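Local coordinates for phosphoserine aminotransferase SerC (Cytophaga hutchinsonii ATCC 33406, PDB 3FFR), which probably catalyses, with pyridoxal phosphate as cofactor, the transfer of an amino group from glutamate to 3-phosphohydroxypyruvate, giving phosphoserine for serine biosynthesis, at residues K85-V90 and E108-E113; I134-N139 and A162-D167; P17-H22 and I249-K254; I24-E29 and N245-F250; I303-T308 and T335-A340. All coordinates share one frame; numbering follows the deposited sequence. Where two conformers were deposited one is given.

Contact 1. Residues K85-V90 and E108-E113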
# COMPACT_ATOMS: atom_id res chain seq x y z
N LYS A 85 -10.83 11.69 22.75
CA LYS A 85 -10.18 12.96 22.42
C LYS A 85 -8.71 12.94 22.11
O LYS A 85 -7.92 12.27 22.75
CB LYS A 85 -10.36 13.94 23.60
CG LYS A 85 -11.80 14.17 24.11
CD LYS A 85 -11.88 15.37 25.03
CE LYS A 85 -13.30 15.58 25.51
NZ LYS A 85 -13.44 16.83 26.32
N SER A 86 -8.38 13.71 21.08
CA SER A 86 -7.00 13.93 20.71
C SER A 86 -6.70 15.42 20.74
O SER A 86 -7.58 16.26 20.84
CB SER A 86 -6.75 13.39 19.31
OG SER A 86 -7.58 14.05 18.38
N PHE A 87 -5.41 15.73 20.64
CA PHE A 87 -4.92 17.13 20.60
C PHE A 87 -3.95 17.23 19.43
O PHE A 87 -3.06 16.38 19.28
CB PHE A 87 -4.22 17.47 21.92
CG PHE A 87 -3.51 18.80 21.95
CD1 PHE A 87 -2.23 18.94 21.45
CD2 PHE A 87 -4.13 19.90 22.49
CE1 PHE A 87 -1.61 20.15 21.46
CE2 PHE A 87 -3.49 21.13 22.53
CZ PHE A 87 -2.25 21.26 22.00
N HIS A 88 -4.14 18.27 18.60
CA HIS A 88 -3.31 18.46 17.43
C HIS A 88 -2.76 19.88 17.30
O HIS A 88 -3.49 20.82 17.46
CB HIS A 88 -4.15 18.22 16.15
CG HIS A 88 -4.77 16.85 16.06
ND1 HIS A 88 -4.36 15.91 15.13
CD2 HIS A 88 -5.75 16.27 16.79
CE1 HIS A 88 -5.05 14.79 15.33
NE2 HIS A 88 -5.91 14.99 16.32
N CYS A 89 -1.48 19.97 16.97
CA CYS A 89 -0.87 21.25 16.55
C CYS A 89 -1.08 21.36 15.04
O CYS A 89 -0.59 20.51 14.28
CB CYS A 89 0.63 21.32 16.87
SG CYS A 89 0.94 21.69 18.62
N VAL A 90 -1.81 22.39 14.63
CA VAL A 90 -2.17 22.58 13.21
C VAL A 90 -1.64 23.89 12.67
O VAL A 90 -1.94 24.96 13.22
CB VAL A 90 -3.72 22.53 13.05
CG1 VAL A 90 -4.15 22.91 11.60
CG2 VAL A 90 -4.26 21.14 13.47
N GLU A 108 -13.40 13.65 19.17
CA GLU A 108 -13.35 15.09 19.42
C GLU A 108 -11.89 15.50 19.55
O GLU A 108 -11.16 15.03 20.41
CB GLU A 108 -14.08 15.45 20.70
CG GLU A 108 -15.55 15.15 20.68
CD GLU A 108 -16.24 15.49 22.01
OE1 GLU A 108 -15.67 16.24 22.82
OE2 GLU A 108 -17.35 14.97 22.23
N ALA A 109 -11.48 16.44 18.72
CA ALA A 109 -10.08 16.89 18.71
C ALA A 109 -9.89 18.34 19.14
O ALA A 109 -10.59 19.24 18.68
CB ALA A 109 -9.49 16.70 17.29
N TYR A 110 -8.93 18.54 20.03
CA TYR A 110 -8.47 19.88 20.37
C TYR A 110 -7.50 20.31 19.30
O TYR A 110 -6.73 19.50 18.78
CB TYR A 110 -7.73 19.91 21.70
CG TYR A 110 -8.57 19.53 22.92
CD1 TYR A 110 -9.51 20.42 23.43
CD2 TYR A 110 -8.35 18.35 23.61
CE1 TYR A 110 -10.26 20.12 24.55
CE2 TYR A 110 -9.09 18.04 24.73
CZ TYR A 110 -10.03 18.93 25.20
OH TYR A 110 -10.76 18.61 26.33
N LYS A 111 -7.53 21.59 18.99
CA LYS A 111 -6.64 22.16 18.01
C LYS A 111 -5.91 23.39 18.54
O LYS A 111 -6.54 24.33 19.04
CB LYS A 111 -7.44 22.57 16.76
CG LYS A 111 -6.61 23.24 15.73
CD LYS A 111 -7.31 23.43 14.39
CE LYS A 111 -8.66 24.12 14.52
NZ LYS A 111 -9.09 24.67 13.19
N GLU A 112 -4.59 23.31 18.50
CA GLU A 112 -3.70 24.43 18.77
C GLU A 112 -3.24 24.89 17.39
O GLU A 112 -2.52 24.16 16.69
CB GLU A 112 -2.50 24.03 19.62
CG GLU A 112 -1.59 25.18 19.99
CD GLU A 112 -2.18 26.10 21.02
OE1 GLU A 112 -3.06 25.68 21.80
OE2 GLU A 112 -1.72 27.25 21.09
N GLU A 113 -3.65 26.08 16.99
CA GLU A 113 -3.38 26.52 15.59
C GLU A 113 -2.47 27.69 15.43
O GLU A 113 -2.46 28.60 16.25
CB GLU A 113 -4.74 26.84 14.90
CG GLU A 113 -4.62 27.05 13.40
CD GLU A 113 -5.95 26.94 12.65
OE1 GLU A 113 -7.01 26.81 13.29
OE2 GLU A 113 -5.93 26.99 11.41
O HOH W 1 -13.52 18.44 24.06
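The beta-alpha-beta unit of strand 85-90, helix 93-104 and strand 108-113 brings Phe87 beside Tyr110 in the parallel part of the large mixed sheet, where strand 108-113 is outermost within this chain. The backbones run in the same direction, 24° apart, and the bonds alternate in the usual parallel manner: Ser86 O receives Tyr110 N at 2.8 Å, and farther along Val90 N gives to Glu112 O at 2.8 Å, nearly straight at 172°.

The side chains alternate between two faces. On the one carrying Lys85, Phe87 and Tyr110, the Phe87 side chain crosses that of Tyr110 at about a right angle, with CD2 3.7 Å from Tyr110 CB, while Phe87 CZ reaches Glu112 CB at 3.7 Å. Lys85 stretches out beyond CG, so that NZ arrives at Tyr110 OH, 3.2 Å away; both atoms also bind the carboxylate of Asp130, in a salt bridge from the lysine and a hydrogen bond from the tyrosine. A water accepts from Lys85 NZ and makes a weak bond to Glu108 OE1, joining the two charged ends without direct contact.

The opposite face looks toward helix 93-104, whose Tyr99 lies against Val90, Ala109 and Lys111, while the His88 ring stands edge-to-face with Phe98. Lys111 keeps its aliphatic part on Val90, CG to CG2 3.9 Å, before NZ turns to Glu113. Beside the small Ala109, Ser86 OG lies in the plane of the His88 ring, at its edge, and is hydrogen-bonded to NE2 at 2.8 Å.

Contact 2. Residues I134-N139 and A162-D167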
# COMPACT_ATOMS: atom_id res chain seq x y z
N ILE A 134 -1.24 13.47 21.69
CA ILE A 134 -0.73 14.76 21.21
C ILE A 134 -0.11 14.46 19.85
O ILE A 134 0.81 13.67 19.74
CB ILE A 134 0.34 15.36 22.17
CG1 ILE A 134 -0.30 15.79 23.49
CG2 ILE A 134 1.06 16.57 21.53
CD1 ILE A 134 0.71 15.94 24.64
N CYS A 135 -0.58 15.18 18.85
CA CYS A 135 -0.11 15.00 17.45
C CYS A 135 0.64 16.24 16.99
O CYS A 135 0.07 17.33 16.84
CB CYS A 135 -1.27 14.73 16.51
SG CYS A 135 -2.19 13.22 16.88
N LEU A 136 1.93 16.02 16.78
CA LEU A 136 2.85 17.05 16.40
C LEU A 136 3.36 16.78 15.01
O LEU A 136 3.49 15.63 14.61
CB LEU A 136 4.05 17.06 17.37
CG LEU A 136 3.68 17.23 18.85
CD1 LEU A 136 4.93 17.14 19.76
CD2 LEU A 136 2.87 18.53 19.07
N THR A 137 3.66 17.85 14.28
CA THR A 137 4.20 17.69 12.93
C THR A 137 5.59 18.29 12.89
O THR A 137 5.75 19.53 12.99
CB THR A 137 3.28 18.32 11.91
OG1 THR A 137 2.02 17.60 11.90
CG2 THR A 137 3.89 18.29 10.52
N HIS A 138 6.59 17.43 12.78
CA HIS A 138 7.98 17.94 12.80
C HIS A 138 8.26 18.83 11.61
O HIS A 138 8.98 19.84 11.69
CB HIS A 138 9.04 16.82 12.87
CG HIS A 138 10.41 17.35 12.67
ND1 HIS A 138 11.02 17.37 11.42
CD2 HIS A 138 11.21 18.06 13.49
CE1 HIS A 138 12.17 18.01 11.53
NE2 HIS A 138 12.30 18.45 12.77
N ASN A 139 7.69 18.46 10.47
CA ASN A 139 7.91 19.19 9.21
C ASN A 139 6.62 19.36 8.41
O ASN A 139 6.10 18.38 7.83
CB ASN A 139 9.00 18.50 8.38
CG ASN A 139 9.67 19.46 7.39
OD1 ASN A 139 10.33 20.46 7.81
ND2 ASN A 139 9.51 19.21 6.11
N ALA A 162 -0.45 11.40 28.09
CA ALA A 162 -0.77 11.41 26.64
C ALA A 162 0.29 10.65 25.86
O ALA A 162 1.47 10.57 26.26
CB ALA A 162 -0.88 12.82 26.10
N LEU A 163 -0.14 10.06 24.74
CA LEU A 163 0.78 9.46 23.79
C LEU A 163 1.14 10.54 22.80
O LEU A 163 0.27 11.18 22.22
CB LEU A 163 0.15 8.31 23.03
CG LEU A 163 -0.32 7.13 23.89
CD1 LEU A 163 -1.20 6.21 22.98
CD2 LEU A 163 0.87 6.38 24.54
N ILE A 164 2.44 10.76 22.63
CA ILE A 164 2.95 11.77 21.70
C ILE A 164 3.42 11.15 20.39
O ILE A 164 4.36 10.36 20.34
CB ILE A 164 4.08 12.65 22.33
CG1 ILE A 164 3.58 13.33 23.60
CG2 ILE A 164 4.57 13.72 21.32
CD1 ILE A 164 4.67 14.10 24.38
N PHE A 165 2.73 11.56 19.32
CA PHE A 165 3.00 11.11 17.92
C PHE A 165 3.59 12.26 17.13
O PHE A 165 3.04 13.36 17.12
CB PHE A 165 1.73 10.65 17.20
CG PHE A 165 1.08 9.47 17.82
CD1 PHE A 165 0.17 9.63 18.86
CD2 PHE A 165 1.39 8.19 17.38
CE1 PHE A 165 -0.40 8.49 19.46
CE2 PHE A 165 0.82 7.07 17.96
CZ PHE A 165 -0.07 7.22 19.02
N VAL A 166 4.68 11.96 16.43
CA VAL A 166 5.31 12.96 15.57
C VAL A 166 5.31 12.52 14.10
O VAL A 166 5.80 11.45 13.73
CB VAL A 166 6.76 13.25 16.02
CG1 VAL A 166 7.38 14.37 15.15
CG2 VAL A 166 6.84 13.64 17.51
N ASP A 167 4.70 13.36 13.27
CA ASP A 167 4.75 13.24 11.81
C ASP A 167 6.09 13.81 11.37
O ASP A 167 6.37 15.00 11.55
CB ASP A 167 3.53 13.95 11.21
CG ASP A 167 3.50 13.94 9.71
OD1 ASP A 167 4.57 13.91 9.07
OD2 ASP A 167 2.36 14.03 9.20
O HOH W 2 0.68 15.77 10.38
O HOH W 3 6.82 15.76 8.31
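Ile134 and Leu136 each pair with the strand of Ile164 and Val166 in parallel register, the two backbones 22° apart and bonded alternately, with Leu136 N to Phe165 O almost linear (2.9 Å, 176°). The last rung passes beyond the strand end, where His138 N gives to Asp167 O at 2.7 Å.

The face that carries Ile134, Leu136, Ile164 and Val166 is wholly apolar. Ile134 lies alongside Ile164 and sends CD1 to Ala162 CB, 3.8 Å away; diagonally across the ladder, Leu136 CD1 reaches back to Ile164 CG2 at 3.8 Å. His138 adds its CB to Val166 CG1, while its ND1 turns off to Ser171.

On the other face Thr137 and Asp167 point the same way, and a water donates to both, to Thr137 OG1 at 2.7 Å and to Asp167 OD2 at 2.7 Å. A trans chi1 (177°) carries the Asp167 carboxylate past the strand end. OD1 is held by Val169 N, whereas OD2 also meets Trp74 NE1 and the pyridine nitrogen N1 of the cofactor linked to Lys191. Both oxygens are thus held, which fixes the carboxylate's rotation, with OD2 directed to the pyridine nitrogen. An aspartate at the C-terminal end of a central parallel strand, bonded to the pyridine nitrogen, is a hallmark of the fold type I pyridoxal-phosphate enzymes, to which the class V aminotransferases belong.

Contact 3. Residues P17-H22 and I249-K254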
# COMPACT_ATOMS: atom_id res chain seq x y z
N PRO A 17 20.33 7.58 -4.98
CA PRO A 17 21.11 7.26 -6.17
C PRO A 17 21.39 5.79 -6.42
O PRO A 17 21.68 5.37 -7.55
CB PRO A 17 22.40 8.06 -5.98
CG PRO A 17 22.48 8.36 -4.56
CD PRO A 17 21.06 8.48 -4.07
N THR A 18 21.27 5.00 -5.38
CA THR A 18 21.54 3.55 -5.51
C THR A 18 20.32 2.73 -5.86
O THR A 18 20.40 1.52 -6.08
CB THR A 18 22.12 2.99 -4.21
OG1 THR A 18 21.20 3.27 -3.13
CG2 THR A 18 23.49 3.62 -3.91
N VAL A 19 19.16 3.38 -5.87
CA VAL A 19 17.91 2.66 -6.07
C VAL A 19 17.89 1.92 -7.37
O VAL A 19 17.43 0.77 -7.43
CB VAL A 19 16.66 3.57 -5.88
CG1 VAL A 19 15.38 2.88 -6.39
CG2 VAL A 19 16.49 3.94 -4.40
N ARG A 20 18.39 2.53 -8.43
CA ARG A 20 18.36 1.82 -9.74
C ARG A 20 19.05 0.47 -9.66
O ARG A 20 18.49 -0.56 -10.08
CB ARG A 20 18.96 2.68 -10.86
CG ARG A 20 18.88 2.01 -12.21
CD ARG A 20 19.49 2.86 -13.33
NE ARG A 20 19.17 2.18 -14.59
CZ ARG A 20 18.17 2.52 -15.39
NH1 ARG A 20 17.43 3.60 -15.13
NH2 ARG A 20 17.95 1.79 -16.48
N GLN A 21 20.25 0.46 -9.12
CA GLN A 21 20.96 -0.82 -9.08
C GLN A 21 20.29 -1.78 -8.11
O GLN A 21 20.22 -2.99 -8.41
CB GLN A 21 22.48 -0.70 -8.86
CG GLN A 21 23.18 -2.08 -8.91
CD GLN A 21 22.82 -2.96 -10.14
OE1 GLN A 21 23.08 -2.58 -11.29
NE2 GLN A 21 22.25 -4.15 -9.88
N HIS A 22 19.75 -1.27 -7.01
CA HIS A 22 19.03 -2.14 -6.06
C HIS A 22 17.79 -2.75 -6.65
O HIS A 22 17.43 -3.89 -6.33
CB HIS A 22 18.69 -1.44 -4.74
CG HIS A 22 19.89 -1.04 -3.94
ND1 HIS A 22 20.96 -1.89 -3.70
CD2 HIS A 22 20.16 0.10 -3.26
CE1 HIS A 22 21.84 -1.27 -2.93
NE2 HIS A 22 21.38 -0.07 -2.65
N ILE A 249 10.03 -2.77 0.79
CA ILE A 249 10.69 -3.24 2.03
C ILE A 249 12.14 -3.62 1.67
O ILE A 249 13.09 -3.33 2.40
CB ILE A 249 9.91 -4.39 2.70
CG1 ILE A 249 8.57 -3.84 3.22
CG2 ILE A 249 10.72 -4.98 3.88
CD1 ILE A 249 7.56 -4.93 3.73
N PHE A 250 12.29 -4.24 0.51
CA PHE A 250 13.62 -4.63 0.01
C PHE A 250 14.48 -3.39 -0.23
O PHE A 250 15.62 -3.26 0.25
CB PHE A 250 13.51 -5.41 -1.30
CG PHE A 250 14.82 -5.82 -1.89
CD1 PHE A 250 15.47 -6.97 -1.43
CD2 PHE A 250 15.39 -5.11 -2.93
CE1 PHE A 250 16.67 -7.38 -1.99
CE2 PHE A 250 16.59 -5.52 -3.48
CZ PHE A 250 17.23 -6.65 -3.00
N LEU A 251 13.92 -2.46 -0.98
CA LEU A 251 14.66 -1.25 -1.33
C LEU A 251 14.99 -0.45 -0.08
O LEU A 251 16.07 0.14 0.03
CB LEU A 251 13.87 -0.37 -2.32
CG LEU A 251 13.65 -0.90 -3.73
CD1 LEU A 251 12.73 0.11 -4.46
CD2 LEU A 251 15.00 -1.11 -4.49
N LEU A 252 14.07 -0.43 0.88
CA LEU A 252 14.31 0.31 2.12
C LEU A 252 15.50 -0.26 2.92
O LEU A 252 16.33 0.48 3.47
CB LEU A 252 13.05 0.39 3.01
CG LEU A 252 13.13 1.29 4.24
CD1 LEU A 252 13.45 2.77 3.89
CD2 LEU A 252 11.83 1.19 5.07
N GLY A 253 15.59 -1.57 2.98
CA GLY A 253 16.70 -2.21 3.68
C GLY A 253 18.01 -1.92 2.98
O GLY A 253 19.02 -1.70 3.63
N LYS A 254 17.99 -1.88 1.66
CA LYS A 254 19.22 -1.61 0.89
C LYS A 254 19.66 -0.15 1.07
O LYS A 254 20.83 0.16 1.32
CB LYS A 254 19.03 -1.91 -0.59
CG LYS A 254 18.86 -3.39 -0.93
CD LYS A 254 20.09 -4.22 -0.55
CE LYS A 254 19.96 -5.66 -0.98
NZ LYS A 254 21.19 -6.46 -0.64
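Asp258 OD2 is gripped by two groups of segment 17-22, His22 NE2 and Thr18 OG1, and the imidazole of His22 thus held lies flat against Lys254, one turn before the aspartate on helix 246-262. Lys254 CB stands over the centre of the ring, 3.4 Å from the centroid and only 5° off the normal, a well-formed CH-pi contact. Lys254 CG lies 3.8 Å from His22 ND1, and the bend at chi2 (-62°) keeps CD beside the same atom, at 4.0 Å, before the end of the lysine leads away from helix 19-28. Its CG also sits over one face of Phe250, toward the rim, so that successive carbons of the lysine meet two different rings.

Phe250 offers its edge to the other helix. The backbone oxygen of His22 lies in the ring plane, 3.4 Å from CE2, as the weakly positive rim of a benzene ring would invite. At the CB of His22 the contact is apolar: Leu251 CD2 touches His22 CB at 3.7 Å, and Leu251 CD1 approaches Val19 CG1 at 4.3 Å. Outward from this seam, Arg20 makes a salt bridge to Asp28 of the second subunit.

The chemistry therefore joins one polar anchorage, at Asp258, to contacts made by carbon and ring surfaces. The aspartate would tend to stabilise a protonated His22, an effect that Lys254 NZ, 5.5 Å from His22 ND1, would probably oppose.

Contact 4. Residues I24-E29 and N245-F250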
# COMPACT_ATOMS: atom_id res chain seq x y z
N ILE A 24 17.45 -3.44 -9.79
CA ILE A 24 17.91 -4.48 -10.73
C ILE A 24 18.17 -5.76 -9.94
O ILE A 24 17.83 -6.89 -10.35
CB ILE A 24 19.13 -4.08 -11.54
CG1 ILE A 24 18.78 -2.88 -12.41
CG2 ILE A 24 19.58 -5.24 -12.41
CD1 ILE A 24 17.63 -3.11 -13.28
N THR A 25 18.75 -5.58 -8.76
CA THR A 25 18.97 -6.72 -7.87
C THR A 25 17.65 -7.38 -7.49
O THR A 25 17.52 -8.61 -7.47
CB THR A 25 19.73 -6.33 -6.61
OG1 THR A 25 21.00 -5.77 -6.98
CG2 THR A 25 19.98 -7.53 -5.74
N ALA A 26 16.65 -6.56 -7.19
CA ALA A 26 15.30 -7.06 -6.82
C ALA A 26 14.72 -7.91 -7.91
O ALA A 26 14.12 -8.97 -7.67
CB ALA A 26 14.31 -5.87 -6.48
N LEU A 27 14.91 -7.46 -9.14
CA LEU A 27 14.36 -8.19 -10.28
C LEU A 27 15.12 -9.50 -10.45
O LEU A 27 14.53 -10.57 -10.65
CB LEU A 27 14.45 -7.37 -11.56
CG LEU A 27 13.58 -6.12 -11.61
CD1 LEU A 27 13.98 -5.23 -12.79
CD2 LEU A 27 12.06 -6.46 -11.59
N ASP A 28 16.43 -9.40 -10.34
CA ASP A 28 17.30 -10.56 -10.52
C ASP A 28 17.05 -11.66 -9.52
O ASP A 28 17.09 -12.87 -9.86
CB ASP A 28 18.79 -10.18 -10.44
CG ASP A 28 19.30 -9.52 -11.70
OD1 ASP A 28 18.61 -9.59 -12.72
OD2 ASP A 28 20.41 -8.96 -11.67
N GLU A 29 16.78 -11.23 -8.29
CA GLU A 29 16.55 -12.17 -7.16
C GLU A 29 15.11 -12.62 -7.04
O GLU A 29 14.79 -13.44 -6.18
CB GLU A 29 16.98 -11.58 -5.83
CG GLU A 29 18.51 -11.31 -5.80
CD GLU A 29 19.05 -10.86 -4.44
OE1 GLU A 29 18.29 -10.79 -3.45
OE2 GLU A 29 20.27 -10.59 -4.37
N ASN A 245 4.17 -4.61 0.40
CA ASN A 245 5.00 -4.08 -0.69
C ASN A 245 6.44 -4.51 -0.46
O ASN A 245 7.28 -3.76 0.04
CB ASN A 245 4.89 -2.57 -0.77
CG ASN A 245 5.59 -2.01 -1.99
OD1 ASN A 245 6.36 -2.72 -2.67
ND2 ASN A 245 5.36 -0.71 -2.27
N ALA A 246 6.70 -5.76 -0.80
CA ALA A 246 8.04 -6.35 -0.64
C ALA A 246 9.12 -5.61 -1.39
O ALA A 246 10.27 -5.53 -0.95
CB ALA A 246 8.01 -7.85 -1.05
N MSE A 247 8.76 -5.07 -2.55
CA MSE A 247 9.75 -4.34 -3.36
C MSE A 247 10.30 -3.19 -2.54
O MSE A 247 11.54 -2.98 -2.43
CB MSE A 247 9.19 -3.84 -4.71
CG MSE A 247 8.59 -4.95 -5.57
SE MSE A 247 9.89 -6.30 -6.11
CE MSE A 247 10.66 -5.49 -7.61
N ASN A 248 9.39 -2.42 -1.94
CA ASN A 248 9.82 -1.28 -1.13
C ASN A 248 10.48 -1.68 0.18
O ASN A 248 11.37 -0.99 0.66
CB ASN A 248 8.74 -0.23 -0.88
CG ASN A 248 8.76 0.88 -1.90
OD1 ASN A 248 9.60 0.92 -2.81
ND2 ASN A 248 7.80 1.83 -1.76
N ILE A 249 10.03 -2.77 0.79
CA ILE A 249 10.69 -3.24 2.03
C ILE A 249 12.14 -3.62 1.67
O ILE A 249 13.09 -3.33 2.40
CB ILE A 249 9.91 -4.39 2.70
CG1 ILE A 249 8.57 -3.84 3.22
CG2 ILE A 249 10.72 -4.98 3.88
CD1 ILE A 249 7.56 -4.93 3.73
N PHE A 250 12.29 -4.24 0.51
CA PHE A 250 13.62 -4.63 0.01
C PHE A 250 14.48 -3.39 -0.23
O PHE A 250 15.62 -3.26 0.25
CB PHE A 250 13.51 -5.41 -1.30
CG PHE A 250 14.82 -5.82 -1.89
CD1 PHE A 250 15.47 -6.97 -1.43
CD2 PHE A 250 15.39 -5.11 -2.93
CE1 PHE A 250 16.67 -7.38 -1.99
CE2 PHE A 250 16.59 -5.52 -3.48
CZ PHE A 250 17.23 -6.65 -3.00
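Phe250 of helix 246-262 reaches across to Ala26 and Thr25 of helix 19-28, and the orientation of its ring sets the character of this helix-helix packing. The short axes pass 10.7 Å apart at 127°, and Phe250 and Met247 of the later helix fill the gap, both meeting Ala26. Phe250 turns CG directly away from its own N (chi1 179°), which extends the ring toward the partner helix. There Ala26 CB meets it obliquely, 3.8 Å from CE2, while the CG2 of Thr25 approaches at the edge, 4.0 Å from CZ. The Glu29 side chain crosses that of Phe250 at about a right angle, its OE1 lying 4.0 Å from CE1 and its carboxylate steeply inclined to the ring; the same oxygen makes a long, weak ion pair with Lys40.

Met247, present as selenomethionine, comes to Ala26 from one turn earlier. Bends at chi2 and chi3 fold its chain so that CE lies 3.8 Å from Ala26 CB and 4.3 Å from Leu27 CD2. Pro196 of the second subunit also packs on Met247, and Ile24 meets its own counterpart there, so the contact borders the dimer interface. Helix 246-262 begins with an N-cap: Asn245 OD1 accepts from Asn248 N at 3.1 Å, the donor standing well above the amide plane.

Contact 5. Residues I303-T308 and T335-A340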
# COMPACT_ATOMS: atom_id res chain seq x y z
N ILE A 303 12.58 23.44 1.81
CA ILE A 303 12.80 24.90 1.91
C ILE A 303 11.81 25.67 1.07
O ILE A 303 11.77 25.55 -0.15
CB ILE A 303 14.27 25.25 1.54
CG1 ILE A 303 15.24 24.47 2.46
CG2 ILE A 303 14.55 26.76 1.60
CD1 ILE A 303 16.73 24.54 2.06
N VAL A 304 11.01 26.48 1.75
CA VAL A 304 9.96 27.26 1.11
C VAL A 304 10.35 28.73 1.00
O VAL A 304 10.75 29.40 1.98
CB VAL A 304 8.63 27.06 1.85
CG1 VAL A 304 7.49 27.88 1.18
CG2 VAL A 304 8.31 25.53 1.86
N ALA A 305 10.31 29.20 -0.25
CA ALA A 305 10.66 30.57 -0.54
C ALA A 305 9.51 31.28 -1.23
O ALA A 305 8.88 30.75 -2.15
CB ALA A 305 11.91 30.60 -1.46
N ASN A 306 9.27 32.51 -0.78
CA ASN A 306 8.35 33.39 -1.48
C ASN A 306 9.08 33.78 -2.76
O ASN A 306 10.31 33.95 -2.77
CB ASN A 306 7.99 34.61 -0.65
CG ASN A 306 7.21 34.27 0.56
OD1 ASN A 306 6.60 33.22 0.59
ND2 ASN A 306 7.20 35.16 1.57
N THR A 307 8.34 33.96 -3.84
CA THR A 307 8.93 34.30 -5.15
C THR A 307 8.14 35.38 -5.90
O THR A 307 6.92 35.33 -5.94
CB THR A 307 9.02 33.06 -6.10
OG1 THR A 307 9.45 33.46 -7.41
CG2 THR A 307 7.65 32.31 -6.27
N THR A 308 8.85 36.34 -6.46
CA THR A 308 8.18 37.37 -7.29
C THR A 308 7.91 36.89 -8.71
O THR A 308 7.25 37.58 -9.49
CB THR A 308 9.02 38.67 -7.38
OG1 THR A 308 10.26 38.39 -8.04
CG2 THR A 308 9.26 39.23 -6.01
N THR A 335 2.91 31.80 -5.78
CA THR A 335 3.67 32.77 -4.98
C THR A 335 4.82 32.24 -4.14
O THR A 335 5.51 33.02 -3.46
CB THR A 335 2.72 33.52 -4.08
OG1 THR A 335 2.02 32.59 -3.25
CG2 THR A 335 1.71 34.32 -4.95
N GLN A 336 4.98 30.92 -4.14
CA GLN A 336 6.11 30.30 -3.45
C GLN A 336 6.67 29.17 -4.26
O GLN A 336 6.00 28.63 -5.12
CB GLN A 336 5.68 29.72 -2.07
CG GLN A 336 5.08 30.68 -1.08
CD GLN A 336 4.83 30.04 0.29
OE1 GLN A 336 4.21 28.97 0.38
NE2 GLN A 336 5.30 30.70 1.35
N ILE A 337 7.93 28.85 -4.00
CA ILE A 337 8.52 27.59 -4.49
C ILE A 337 8.91 26.76 -3.26
O ILE A 337 9.04 27.27 -2.14
CB ILE A 337 9.71 27.74 -5.45
CG1 ILE A 337 10.90 28.44 -4.78
CG2 ILE A 337 9.25 28.40 -6.81
CD1 ILE A 337 12.19 28.38 -5.58
N ARG A 338 9.06 25.47 -3.48
CA ARG A 338 9.45 24.53 -2.43
C ARG A 338 10.58 23.68 -3.00
O ARG A 338 10.41 22.97 -4.01
CB ARG A 338 8.25 23.66 -2.04
CG ARG A 338 7.00 24.46 -1.63
CD ARG A 338 5.98 23.54 -0.97
NE ARG A 338 5.32 22.67 -1.95
CZ ARG A 338 4.68 21.56 -1.65
NH1 ARG A 338 4.68 21.10 -0.41
NH2 ARG A 338 4.13 20.86 -2.62
N ILE A 339 11.74 23.82 -2.38
CA ILE A 339 12.95 23.12 -2.79
C ILE A 339 13.25 21.98 -1.82
O ILE A 339 13.60 22.20 -0.67
CB ILE A 339 14.17 24.07 -2.86
CG1 ILE A 339 13.94 25.22 -3.82
CG2 ILE A 339 15.42 23.28 -3.27
CD1 ILE A 339 15.01 26.35 -3.76
N ALA A 340 13.07 20.75 -2.30
CA ALA A 340 13.40 19.57 -1.53
C ALA A 340 14.92 19.47 -1.42
O ALA A 340 15.66 19.70 -2.38
CB ALA A 340 12.82 18.30 -2.17
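Asn306 and Gln336 lie side by side with their amides nearly coplanar, and Gln336 NE2 donates a hydrogen bond to Asn306 OD1 at 2.9 Å, with an N-H...O angle of 168°. The bond is nearly in line with the asparagine C=O, and the oxygen lies in the plane of the glutamine amide. Val304 presses CG1 against that amide, 3.5 Å from Gln336 CD, and rests CG2 on Arg338 CG at 3.9 Å.

The backbone positions these groups. Ile303 and Ile339 form one antiparallel hydrogen-bonded pair and Ala305 with Ile337 the next, Ile337 N reaching Ala305 O at 2.8 Å; Asn306 and Gln336 are a non-hydrogen-bonded pair, and here the side chains add a link of their own. Ile337 keeps CG1 between its N and carbonyl carbon (chi1 62°), which brings it to Ala305 CB at 4.1 Å.

Farther out, Arg338 bonds to the carbonyls of Thr141 and Ala327, and its side chain is about 6 Å from a bound serine, consistent with a place near the substrate pocket. Around the pair, strands 288-290 and 323-327 flank it in the smaller sheet, while Ile303 and Ile339 meet helix 264-284 and Ile337 meets helix 311-318.

Contacts 1 and 2 are adjacent strand pairs of one sheet: strand 85-90 bonds to strand 133-137, so burial rises from the outermost strand 108-113, with its charged groups, to the wholly buried pair 134-139 and 162-167 beside the cofactor. Contact 5 belongs to the other, smaller sheet, antiparallel where the first two are parallel, and adds an amide-amide bond to its ladder. Contacts 3 and 4 lie on the far side of the chain's centre from contacts 1 and 2 and join the same two helices, sharing Phe250; neither has a hydrogen bond between its segments. Strand pairs thus rest on backbone bonds, whereas the helix pair, close to the second subunit, relies on side-chain shape.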